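Local atomic coordinates of uncharacterized protein (Bacillus thuringiensis serovar kurstaki, PDB entry 4XE7), a protein that is a bacterial actin-like ParM, here without nucleotide, that probably polymerises into cytoskeletal filaments to move plasmid DNA apart. Residues T176-D181 / G186-I191; N244-F247 / L252-K255; S295-K298 / D302-Q305. One frame throughout, in Å; residues are numbered along the deposited sequence.

The three contacts follow one another along the chain, each one closing before the next opens, and none touches another. Contact 1 is a hairpin in a large mixed sheet, and contact 2 is a hairpin at the edge of a second, smaller sheet. They lie on opposite sides of the chain's centre, their own centres 41 Å apart. Contact 3, where a loop meets the start of helix 300-317, stands 38 Å from contact 1 and 35 Å from contact 2 (centre to centre); its nearest atoms come no closer than about 19 Å to contact 2. The two sheets are consistent with the paired domains of the actin fold. With no nucleotide bound in this apo form, no contact can be given a ligand distance.

Contact 1: residues T176-D181 / G186-I191; sequences TVEFLD and GKKIKI
Val177 and Ile189 form the central hydrogen-bonded pair of an antiparallel hairpin that joins strands 173-179 and 188-200, the short segments running at 166° to each other. Backbone bonds dominate. Val177 N donates to Ile189 O (3.0 Å), and Ile189 N returns a bond to Val177 O (2.8 Å). Nearer the turn, Phe179 N reaches Lys187 O at 2.9 Å, and Gly186 N closes the ladder on Phe179 O; the positive phi of Gly186 (98°) suits glycine.

Apolar contacts occupy the face that carries Val177 and Ile189. Ile189 CD1 meets the edge of the Phe179 ring in its plane, 3.6 Å from CE1, while Val177 CG2 lies 4.0 Å from Ile191 CD1. Helix 123-140 covers this layer, with Ala135 against both Val177 and Phe179.

Polar contacts belong to the face of Thr176, Glu178 and Lys188. The extended Lys188 chain crosses Thr176 with CE 3.7 Å from OG1, and one water accepts from Lys188 NZ (3.0 Å) and hydrogen-bonds to Thr176 OG1. Glu178 OE1 stays 4.6 Å from Lys188 NZ, so any attraction is probably weak. The chemistry implies a two-faced hairpin, apolar toward helix 123-140 and polar, with a bridging water, on the other face.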
loop_
_atom_site.group_PDB
_atom_site.type_symbol
_atom_site.label_atom_id
_atom_site.label_comp_id
_atom_site.label_asym_id
_atom_site.label_seq_id
_atom_site.Cartn_x
_atom_site.Cartn_y
_atom_site.Cartn_z
ATOM N N THR A 176 -23.750 2.467 -8.651
ATOM C CA THR A 176 -23.476 3.894 -8.709
ATOM C C THR A 176 -22.887 4.401 -7.404
ATOM O O THR A 176 -23.287 3.984 -6.311
ATOM C CB THR A 176 -24.741 4.713 -9.031
ATOM O OG1 THR A 176 -25.640 4.653 -7.919
ATOM C CG2 THR A 176 -25.415 4.165 -10.286
ATOM N N VAL A 177 -21.925 5.300 -7.535
ATOM C CA VAL A 177 -21.352 5.999 -6.400
ATOM C C VAL A 177 -21.549 7.494 -6.586
ATOM O O VAL A 177 -21.044 8.082 -7.546
ATOM C CB VAL A 177 -19.842 5.710 -6.241
ATOM C CG1 VAL A 177 -19.320 6.382 -4.984
ATOM C CG2 VAL A 177 -19.569 4.196 -6.219
ATOM N N GLU A 178 -22.285 8.113 -5.676
ATOM C CA GLU A 178 -22.506 9.549 -5.761
ATOM C C GLU A 178 -21.755 10.260 -4.651
ATOM O O GLU A 178 -21.930 9.948 -3.475
ATOM C CB GLU A 178 -23.996 9.882 -5.688
ATOM C CG GLU A 178 -24.260 11.373 -5.766
ATOM C CD GLU A 178 -25.718 11.732 -5.577
ATOM O OE1 GLU A 178 -26.566 10.815 -5.496
ATOM O OE2 GLU A 178 -26.007 12.942 -5.492
ATOM N N PHE A 179 -20.897 11.197 -5.032
ATOM C CA PHE A 179 -20.146 11.970 -4.057
ATOM C C PHE A 179 -21.025 13.119 -3.527
ATOM O O PHE A 179 -21.564 13.908 -4.302
ATOM C CB PHE A 179 -18.850 12.521 -4.670
ATOM C CG PHE A 179 -17.842 11.457 -5.075
ATOM C CD1 PHE A 179 -17.795 10.985 -6.382
ATOM C CD2 PHE A 179 -16.929 10.957 -4.156
ATOM C CE1 PHE A 179 -16.855 10.022 -6.765
ATOM C CE2 PHE A 179 -15.982 9.998 -4.530
ATOM C CZ PHE A 179 -15.944 9.532 -5.840
ATOM N N LEU A 180 -21.174 13.195 -2.209
ATOM C CA LEU A 180 -22.058 14.174 -1.586
ATOM C C LEU A 180 -21.261 15.346 -0.994
ATOM O O LEU A 180 -21.830 16.350 -0.559
ATOM C CB LEU A 180 -22.904 13.497 -0.504
ATOM C CG LEU A 180 -23.838 12.407 -1.034
ATOM C CD1 LEU A 180 -24.502 11.660 0.103
ATOM C CD2 LEU A 180 -24.882 13.016 -1.944
ATOM N N ASP A 181 -19.940 15.202 -0.990
ATOM C CA ASP A 181 -19.047 16.216 -0.438
ATOM C C ASP A 181 -17.637 16.029 -1.001
ATOM O O ASP A 181 -17.394 15.118 -1.797
ATOM C CB ASP A 181 -19.024 16.137 1.093
ATOM C CG ASP A 181 -18.658 17.468 1.748
ATOM O OD1 ASP A 181 -18.175 18.373 1.031
ATOM O OD2 ASP A 181 -18.858 17.616 2.975
ATOM N N GLY A 186 -21.199 16.195 -6.170
ATOM C CA GLY A 186 -22.161 16.338 -7.243
ATOM C C GLY A 186 -21.968 15.302 -8.320
ATOM O O GLY A 186 -22.875 15.036 -9.097
ATOM N N LYS A 187 -20.784 14.704 -8.369
ATOM C CA LYS A 187 -20.504 13.699 -9.389
ATOM C C LYS A 187 -21.066 12.344 -9.016
ATOM O O LYS A 187 -20.971 11.910 -7.867
ATOM C CB LYS A 187 -18.998 13.585 -9.638
ATOM C CG LYS A 187 -18.452 14.655 -10.579
ATOM C CD LYS A 187 -16.960 14.483 -10.814
ATOM C CE LYS A 187 -16.389 15.660 -11.587
ATOM N NZ LYS A 187 -16.967 15.759 -12.953
ATOM N N LYS A 188 -21.647 11.678 -10.005
ATOM C CA LYS A 188 -22.178 10.337 -9.841
ATOM C C LYS A 188 -21.493 9.391 -10.823
ATOM O O LYS A 188 -21.604 9.570 -12.026
ATOM C CB LYS A 188 -23.692 10.345 -10.064
ATOM C CG LYS A 188 -24.384 9.042 -9.762
ATOM C CD LYS A 188 -25.854 9.281 -9.433
ATOM C CE LYS A 188 -26.622 7.977 -9.319
ATOM N NZ LYS A 188 -28.059 8.203 -8.987
ATOM N N ILE A 189 -20.781 8.390 -10.320
ATOM C CA ILE A 189 -20.063 7.486 -11.216
ATOM C C ILE A 189 -20.827 6.176 -11.406
ATOM O O ILE A 189 -21.210 5.511 -10.446
ATOM C CB ILE A 189 -18.622 7.203 -10.704
ATOM C CG1 ILE A 189 -17.688 8.374 -11.049
ATOM C CG2 ILE A 189 -18.032 6.019 -11.432
ATOM C CD1 ILE A 189 -17.853 9.610 -10.233
ATOM N N LYS A 190 -21.056 5.813 -12.658
ATOM C CA LYS A 190 -21.735 4.574 -12.971
ATOM C C LYS A 190 -20.732 3.474 -13.312
ATOM O O LYS A 190 -19.985 3.575 -14.288
ATOM C CB LYS A 190 -22.716 4.795 -14.123
ATOM C CG LYS A 190 -23.471 3.568 -14.555
ATOM C CD LYS A 190 -24.539 3.938 -15.571
ATOM C CE LYS A 190 -24.980 2.737 -16.387
ATOM N NZ LYS A 190 -26.087 3.101 -17.314
ATOM N N ILE A 191 -20.734 2.422 -12.505
ATOM C CA ILE A 191 -19.750 1.349 -12.623
ATOM C C ILE A 191 -20.414 0.079 -13.098
ATOM O O ILE A 191 -21.348 -0.416 -12.466
ATOM C CB ILE A 191 -19.049 1.068 -11.266
ATOM C CG1 ILE A 191 -18.222 2.278 -10.825
ATOM C CG2 ILE A 191 -18.212 -0.233 -11.321
ATOM C CD1 ILE A 191 -17.882 2.285 -9.323
HETATM O O HOH W 1 -28.143 5.157 -9.098
#

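Contact 2: residues N244-F247 / L252-K255; sequences NAFF and LNKK
With chi1 at -60°, Phe247 has its CG opposite the carbonyl carbon, and Leu252 extends its CG away from its own backbone N; these torsions, with the turn at chi2 of Leu252, lay the leucine's CD1 over the phenylalanine ring. The two residues are an antiparallel non-hydrogen-bonded pair in the beta hairpin of strands 242-248 and 251-260, the latter being the outermost strand of its sheet. The CH-pi geometry is clear: CD1 of Leu252 sits 4.2 Å from the Phe247 centroid, 23° off the normal, shifted toward the ring's rim. Leu252 CB adds a contact to CE1 of Phe247 at 3.8 Å, and the same CD1 touches Ala245 CB at 4.0 Å, so one methyl touches both Ala245 and the Phe247 ring.

On the other side of the sheet Phe246 meets Asn253. CB of Asn253 approaches CD2 of the Phe246 ring at 3.9 Å. The amide's OD1 is engaged by Leu256 N, while Phe358 and Thr362 of helix 337-362 pack on Phe246. Between these two segments the backbones are joined by one almost straight hydrogen bond: Asn253 N to Phe246 O, 2.8 Å, with 174° at the hydrogen.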
loop_
_atom_site.group_PDB
_atom_site.type_symbol
_atom_site.label_atom_id
_atom_site.label_comp_id
_atom_site.label_asym_id
_atom_site.label_seq_id
_atom_site.Cartn_x
_atom_site.Cartn_y
_atom_site.Cartn_z
ATOM N N ASN A 244 8.285 -13.795 6.667
ATOM C CA ASN A 244 9.079 -14.619 5.752
ATOM C C ASN A 244 8.193 -15.664 5.086
ATOM O O ASN A 244 7.898 -16.691 5.676
ATOM C CB ASN A 244 10.237 -15.287 6.489
ATOM C CG ASN A 244 11.029 -14.303 7.328
ATOM O OD1 ASN A 244 10.872 -14.229 8.552
ATOM N ND2 ASN A 244 11.862 -13.512 6.665
ATOM N N ALA A 245 7.753 -15.370 3.865
ATOM C CA ALA A 245 6.844 -16.250 3.135
ATOM C C ALA A 245 7.601 -17.085 2.114
ATOM O O ALA A 245 8.492 -16.579 1.430
ATOM C CB ALA A 245 5.741 -15.429 2.438
ATOM N N PHE A 246 7.251 -18.366 2.011
ATOM C CA PHE A 246 7.867 -19.223 1.004
ATOM C C PHE A 246 6.811 -19.824 0.095
ATOM O O PHE A 246 5.855 -20.454 0.553
ATOM C CB PHE A 246 8.701 -20.307 1.663
ATOM C CG PHE A 246 9.346 -21.258 0.695
ATOM C CD1 PHE A 246 10.078 -20.789 -0.385
ATOM C CD2 PHE A 246 9.251 -22.627 0.891
ATOM C CE1 PHE A 246 10.687 -21.664 -1.253
ATOM C CE2 PHE A 246 9.860 -23.517 0.020
ATOM C CZ PHE A 246 10.581 -23.026 -1.055
ATOM N N PHE A 247 6.981 -19.606 -1.201
ATOM C CA PHE A 247 6.031 -20.095 -2.200
ATOM C C PHE A 247 6.680 -21.140 -3.098
ATOM O O PHE A 247 7.734 -20.898 -3.697
ATOM C CB PHE A 247 5.502 -18.940 -3.053
ATOM C CG PHE A 247 4.780 -17.876 -2.274
ATOM C CD1 PHE A 247 3.416 -17.984 -2.022
ATOM C CD2 PHE A 247 5.456 -16.751 -1.816
ATOM C CE1 PHE A 247 2.746 -16.990 -1.311
ATOM C CE2 PHE A 247 4.794 -15.759 -1.103
ATOM C CZ PHE A 247 3.436 -15.874 -0.854
ATOM N N LEU A 252 1.638 -21.021 -1.088
ATOM C CA LEU A 252 2.330 -20.711 0.150
ATOM C C LEU A 252 2.608 -21.979 0.956
ATOM O O LEU A 252 1.699 -22.749 1.206
ATOM C CB LEU A 252 1.505 -19.733 0.988
ATOM C CG LEU A 252 2.072 -19.437 2.377
ATOM C CD1 LEU A 252 3.292 -18.555 2.242
ATOM C CD2 LEU A 252 1.006 -18.788 3.251
ATOM N N ASN A 253 3.861 -22.191 1.352
ATOM C CA ASN A 253 4.227 -23.271 2.274
ATOM C C ASN A 253 4.050 -22.809 3.728
ATOM O O ASN A 253 4.878 -22.069 4.258
ATOM C CB ASN A 253 5.679 -23.719 2.019
ATOM C CG ASN A 253 6.099 -24.918 2.867
ATOM O OD1 ASN A 253 5.682 -25.080 4.016
ATOM N ND2 ASN A 253 6.949 -25.768 2.291
ATOM N N LYS A 254 2.983 -23.258 4.380
ATOM C CA LYS A 254 2.660 -22.778 5.726
ATOM C C LYS A 254 3.659 -23.247 6.780
ATOM O O LYS A 254 3.934 -22.530 7.747
ATOM C CB LYS A 254 1.252 -23.224 6.124
ATOM C CG LYS A 254 0.158 -22.641 5.253
ATOM C CD LYS A 254 -1.222 -23.103 5.711
ATOM C CE LYS A 254 -2.307 -22.456 4.873
ATOM N NZ LYS A 254 -1.925 -21.061 4.499
ATOM N N LYS A 255 4.187 -24.456 6.600
ATOM C CA LYS A 255 5.138 -25.029 7.557
ATOM C C LYS A 255 6.425 -24.203 7.675
ATOM O O LYS A 255 6.859 -23.838 8.772
ATOM C CB LYS A 255 5.491 -26.467 7.161
ATOM C CG LYS A 255 4.376 -27.475 7.348
ATOM C CD LYS A 255 4.905 -28.877 7.082
ATOM C CE LYS A 255 3.974 -29.937 7.630
ATOM N NZ LYS A 255 4.512 -31.290 7.317
#

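Contact 3: residues S295-K298 / D302-Q305; sequences SPFK and DFIQ
Phe297 presents one face of its ring to Phe303, a T-shaped (edge-to-face) pair at the junction where a loop runs into helix 300-317. The centroids are 5.6 Å apart and the planes stand at 88°, with the edge of Phe303 directed at the face of Phe297. Following Phe297 outward, its CB passes Asp302 OD2 at 4.1 Å. CG then lies 4.0 Å from Phe303 CB, the carbon that sits over the ring face in a CH-pi contact. CD1 comes down on the helix backbone, 3.6 Å from Phe303 CA, and CE1 keeps close to that same carbon. On the far branch, CE2 meets CD1 of Phe303 at 4.2 Å. The chi1 of 161° in Phe303 swings its ring away from its own backbone N, which lets its edge address that face. Leu272 of helix 265-279 touches both rings, and Val327 of strand 326-329 also packs on Phe297, so the pair packs the loop and helix 300-317 against helix 265-279 and strand 326-329.

Polar atoms join the same two segments. Asp302 OD2 is an acceptor shared by Arg306 NH1, in a salt bridge that probably steadies the carboxylate, and the backbone N of Lys298, while Asp302 N is bonded to Thr299 OG1. Lys298 N donates to Asp302 OD2 at 3.1 Å, nearly straight, arriving on the anti side of the carboxylate, 19° out of its plane.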
loop_
_atom_site.group_PDB
_atom_site.type_symbol
_atom_site.label_atom_id
_atom_site.label_comp_id
_atom_site.label_asym_id
_atom_site.label_seq_id
_atom_site.Cartn_x
_atom_site.Cartn_y
_atom_site.Cartn_z
ATOM N N SER A 295 12.163 17.225 20.775
ATOM C CA SER A 295 13.122 16.591 19.879
ATOM C C SER A 295 12.785 16.945 18.433
ATOM O O SER A 295 11.673 17.357 18.154
ATOM C CB SER A 295 13.111 15.073 20.082
ATOM O OG SER A 295 11.899 14.511 19.622
ATOM N N PRO A 296 13.749 16.795 17.508
ATOM C CA PRO A 296 13.498 17.346 16.170
ATOM C C PRO A 296 12.478 16.597 15.294
ATOM O O PRO A 296 12.081 17.168 14.277
ATOM C CB PRO A 296 14.884 17.315 15.514
ATOM C CG PRO A 296 15.688 16.328 16.315
ATOM C CD PRO A 296 15.161 16.416 17.707
ATOM N N PHE A 297 12.062 15.380 15.656
ATOM C CA PHE A 297 11.080 14.644 14.847
ATOM C C PHE A 297 9.864 14.256 15.670
ATOM O O PHE A 297 9.987 13.982 16.853
ATOM C CB PHE A 297 11.706 13.377 14.228
ATOM C CG PHE A 297 12.755 13.677 13.215
ATOM C CD1 PHE A 297 12.399 14.007 11.918
ATOM C CD2 PHE A 297 14.079 13.710 13.574
ATOM C CE1 PHE A 297 13.357 14.324 10.984
ATOM C CE2 PHE A 297 15.040 14.023 12.651
ATOM C CZ PHE A 297 14.680 14.337 11.351
ATOM N N LYS A 298 8.703 14.217 15.020
ATOM C CA LYS A 298 7.426 13.940 15.670
ATOM C C LYS A 298 7.197 12.459 15.917
ATOM O O LYS A 298 6.786 12.047 17.004
ATOM C CB LYS A 298 6.280 14.478 14.808
ATOM C CG LYS A 298 5.942 15.945 15.027
ATOM C CD LYS A 298 6.233 16.397 16.452
ATOM C CE LYS A 298 4.969 16.972 17.103
ATOM N NZ LYS A 298 4.331 18.054 16.288
ATOM N N ASP A 302 7.557 10.527 10.399
ATOM C CA ASP A 302 8.130 11.841 10.135
ATOM C C ASP A 302 9.643 11.765 9.789
ATOM O O ASP A 302 10.136 12.343 8.804
ATOM C CB ASP A 302 7.896 12.710 11.369
ATOM C CG ASP A 302 8.103 14.169 11.103
ATOM O OD1 ASP A 302 7.718 14.621 10.005
ATOM O OD2 ASP A 302 8.653 14.861 11.998
ATOM N N PHE A 303 10.379 11.042 10.617
ATOM C CA PHE A 303 11.798 10.805 10.374
ATOM C C PHE A 303 12.027 10.038 9.044
ATOM O O PHE A 303 12.908 10.402 8.267
ATOM C CB PHE A 303 12.381 10.063 11.587
ATOM C CG PHE A 303 13.679 9.359 11.317
ATOM C CD1 PHE A 303 14.884 10.020 11.487
ATOM C CD2 PHE A 303 13.694 8.027 10.928
ATOM C CE1 PHE A 303 16.092 9.361 11.254
ATOM C CE2 PHE A 303 14.900 7.354 10.695
ATOM C CZ PHE A 303 16.095 8.031 10.856
ATOM N N ILE A 304 11.229 9.000 8.772
ATOM C CA ILE A 304 11.357 8.296 7.498
ATOM C C ILE A 304 11.070 9.228 6.308
ATOM O O ILE A 304 11.877 9.325 5.374
ATOM C CB ILE A 304 10.425 7.054 7.419
ATOM C CG1 ILE A 304 10.864 5.979 8.417
ATOM C CG2 ILE A 304 10.429 6.451 6.008
ATOM C CD1 ILE A 304 12.121 5.265 8.018
ATOM N N GLN A 305 9.934 9.923 6.342
ATOM C CA GLN A 305 9.522 10.717 5.182
ATOM C C GLN A 305 10.424 11.928 4.936
ATOM O O GLN A 305 10.772 12.209 3.789
ATOM C CB GLN A 305 8.069 11.192 5.328
ATOM C CG GLN A 305 7.035 10.062 5.369
ATOM C CD GLN A 305 7.191 9.055 4.229
ATOM O OE1 GLN A 305 7.327 7.848 4.458
ATOM N NE2 GLN A 305 7.166 9.550 2.995
#